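Local atomic coordinates of ribose ABC transporter, substrate binding protein (Conexibacter woesei, PDB entry 4KQ9), a protein that probably binds a sugar such as ribose as the substrate-binding component of an ABC transporter. Residues E162-V167 with T186-V191. The protein carries 1 engineered substitution. Sequence-based numbering, arbitrary orientation.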
loop_
_atom_site.group_PDB
_atom_site.type_symbol
_atom_site.label_atom_id
_atom_site.label_comp_id
_atom_site.label_asym_id
_atom_site.label_seq_id
_atom_site.Cartn_x
_atom_site.Cartn_y
_atom_site.Cartn_z
ATOM N N GLU A 162 -23.032 12.352 -3.975
ATOM C CA GLU A 162 -23.523 12.175 -2.639
ATOM C C GLU A 162 -23.048 10.841 -2.068
ATOM O O GLU A 162 -23.226 9.808 -2.695
ATOM C CB GLU A 162 -25.049 12.114 -2.667
ATOM C CG GLU A 162 -25.637 11.885 -1.301
ATOM C CD GLU A 162 -27.177 11.854 -1.264
ATOM O OE1 GLU A 162 -27.873 11.782 -2.312
ATOM O OE2 GLU A 162 -27.670 11.841 -0.146
ATOM N N ILE A 163 -22.516 10.882 -0.861
ATOM C CA ILE A 163 -22.045 9.659 -0.179
ATOM C C ILE A 163 -23.116 9.270 0.773
ATOM O O ILE A 163 -23.382 10.020 1.690
ATOM C CB ILE A 163 -20.801 9.955 0.648
ATOM C CG1 ILE A 163 -19.747 10.455 -0.291
ATOM C CG2 ILE A 163 -20.389 8.739 1.475
ATOM C CD1 ILE A 163 -18.575 11.050 0.459
ATOM N N VAL A 164 -23.730 8.114 0.568
ATOM C CA VAL A 164 -24.922 7.724 1.324
ATOM C C VAL A 164 -24.645 6.900 2.540
ATOM O O VAL A 164 -25.497 6.805 3.393
ATOM C CB VAL A 164 -25.964 6.977 0.479
ATOM C CG1 VAL A 164 -26.610 7.952 -0.495
ATOM C CG2 VAL A 164 -25.368 5.814 -0.287
ATOM N N ASP A 165 -23.467 6.257 2.599
ATOM C CA ASP A 165 -23.055 5.484 3.751
ATOM C C ASP A 165 -21.519 5.534 3.709
ATOM O O ASP A 165 -20.908 5.503 2.661
ATOM C CB ASP A 165 -23.572 4.033 3.656
ATOM C CG ASP A 165 -24.658 3.671 4.705
ATOM O OD1 ASP A 165 -24.747 4.266 5.845
ATOM O OD2 ASP A 165 -25.465 2.762 4.386
ATOM N N ASP A 166 -20.925 5.684 4.867
ATOM C CA ASP A 166 -19.514 5.912 4.984
ATOM C C ASP A 166 -19.195 5.264 6.284
ATOM O O ASP A 166 -19.267 5.974 7.282
ATOM C CB ASP A 166 -19.242 7.443 5.051
ATOM C CG ASP A 166 -17.736 7.803 5.172
ATOM O OD1 ASP A 166 -16.898 6.890 5.380
ATOM O OD2 ASP A 166 -17.382 8.995 4.999
ATOM N N VAL A 167 -18.829 3.967 6.254
ATOM C CA VAL A 167 -18.651 3.108 7.388
ATOM C C VAL A 167 -17.222 2.546 7.550
ATOM O O VAL A 167 -16.446 2.499 6.593
ATOM C CB VAL A 167 -19.590 1.909 7.378
ATOM C CG1 VAL A 167 -21.068 2.348 7.302
ATOM C CG2 VAL A 167 -19.239 0.940 6.272
ATOM N N THR A 186 -29.213 -3.060 2.170
ATOM C CA THR A 186 -30.566 -3.125 2.736
ATOM C C THR A 186 -31.144 -1.706 2.935
ATOM O O THR A 186 -32.330 -1.541 2.999
ATOM C CB THR A 186 -30.639 -3.885 4.038
ATOM O OG1 THR A 186 -29.997 -3.152 5.107
ATOM C CG2 THR A 186 -30.100 -5.351 3.895
ATOM N N ARG A 187 -30.253 -0.736 3.140
ATOM C CA ARG A 187 -30.603 0.656 3.409
ATOM C C ARG A 187 -30.587 1.465 2.118
ATOM O O ARG A 187 -31.363 2.399 1.979
ATOM C CB ARG A 187 -29.566 1.294 4.304
ATOM C CG ARG A 187 -29.276 0.627 5.620
ATOM C CD ARG A 187 -28.458 1.519 6.541
ATOM N NE ARG A 187 -27.042 1.508 6.251
ATOM C CZ ARG A 187 -26.138 0.729 6.845
ATOM N NH1 ARG A 187 -26.435 -0.106 7.862
ATOM N NH2 ARG A 187 -24.879 0.804 6.446
ATOM N N HIS A 188 -29.669 1.163 1.199
ATOM C CA HIS A 188 -29.557 1.975 -0.019
ATOM C C HIS A 188 -29.338 1.105 -1.229
ATOM O O HIS A 188 -28.227 1.025 -1.784
ATOM C CB HIS A 188 -28.385 2.929 0.104
ATOM C CG HIS A 188 -28.395 3.776 1.322
ATOM N ND1 HIS A 188 -29.202 4.881 1.462
ATOM C CD2 HIS A 188 -27.661 3.697 2.455
ATOM C CE1 HIS A 188 -28.997 5.431 2.648
ATOM N NE2 HIS A 188 -28.040 4.743 3.260
ATOM N N SER A 189 -30.360 0.370 -1.612
ATOM C CA SER A 189 -30.174 -0.665 -2.643
ATOM C C SER A 189 -29.809 -0.140 -4.044
ATOM O O SER A 189 -29.324 -0.914 -4.863
ATOM C CB SER A 189 -31.432 -1.547 -2.734
ATOM O OG SER A 189 -32.518 -0.688 -2.997
ATOM N N ASP A 190 -30.025 1.148 -4.277
ATOM C CA ASP A 190 -29.769 1.823 -5.552
ATOM C C ASP A 190 -28.410 2.546 -5.641
ATOM O O ASP A 190 -28.213 3.310 -6.567
ATOM C CB ASP A 190 -30.869 2.891 -5.768
ATOM C CG ASP A 190 -30.941 3.904 -4.619
ATOM O OD1 ASP A 190 -30.367 3.683 -3.509
ATOM O OD2 ASP A 190 -31.613 4.934 -4.815
ATOM N N VAL A 191 -27.519 2.340 -4.672
ATOM C CA VAL A 191 -26.192 2.950 -4.682
ATOM C C VAL A 191 -25.513 2.647 -6.029
ATOM O O VAL A 191 -25.602 1.537 -6.530
ATOM C CB VAL A 191 -25.388 2.467 -3.436
ATOM C CG1 VAL A 191 -24.959 1.003 -3.519
ATOM C CG2 VAL A 191 -24.218 3.368 -3.149
HETATM O O HOH W 1 -27.309 4.983 5.995
#
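V164 of strand 162-167 and H188, just past the end of helix 174-187, are the residues whose CA atoms come nearest, 7.5 Å apart. H188 opens a type I beta turn that runs to V191 and is closed by V191 N donating to H188 O. Across the gap only side chains and one water make the polar links. V164 sits over the imidazole of H188 in a CH-pi contact: its CB lies 3.9 Å from the centroid of the H188 ring, 5° off the normal. Its CG2 reaches on to CG2 of V191, 3.9 Å away. The neighbouring D165 approaches the same ring from its edge, where OD2 lies in plane near CD2. Strand 162-167 borders the four-stranded parallel sheet of one lobe of this periplasmic binding protein, paired with strand 132-136. With helix 174-187 and parallel strand 193-196 it forms a beta-alpha-beta crossover passing over strand 132-136, and the contact joins the first strand of that crossover to the turn after its helix, at the surface. V191 also packs on T132 of strand 132-136. Beyond the ring, OD2 of D165 is gripped twice by R187 in a salt bridge: NE of R187 donates at 2.7 Å to the syn lone pair of D165 OD2, in the guanidinium plane, and NH2 adds a weak, more bent bond. Carboxylate and guanidinium planes stand 83° apart. A bend in the R187 chain at chi3 (-81°) turns NE toward that oxygen. The other oxygen, OD1 of D165, accepts from a water at 2.7 Å, which also hydrogen-bonds NE2 of H188. With an alanine at D165, the R187 guanidinium is likely to lose its charged partner and swing more freely, and the water its carboxylate acceptor. CG1 of V167 lies obliquely by NH2 of R187.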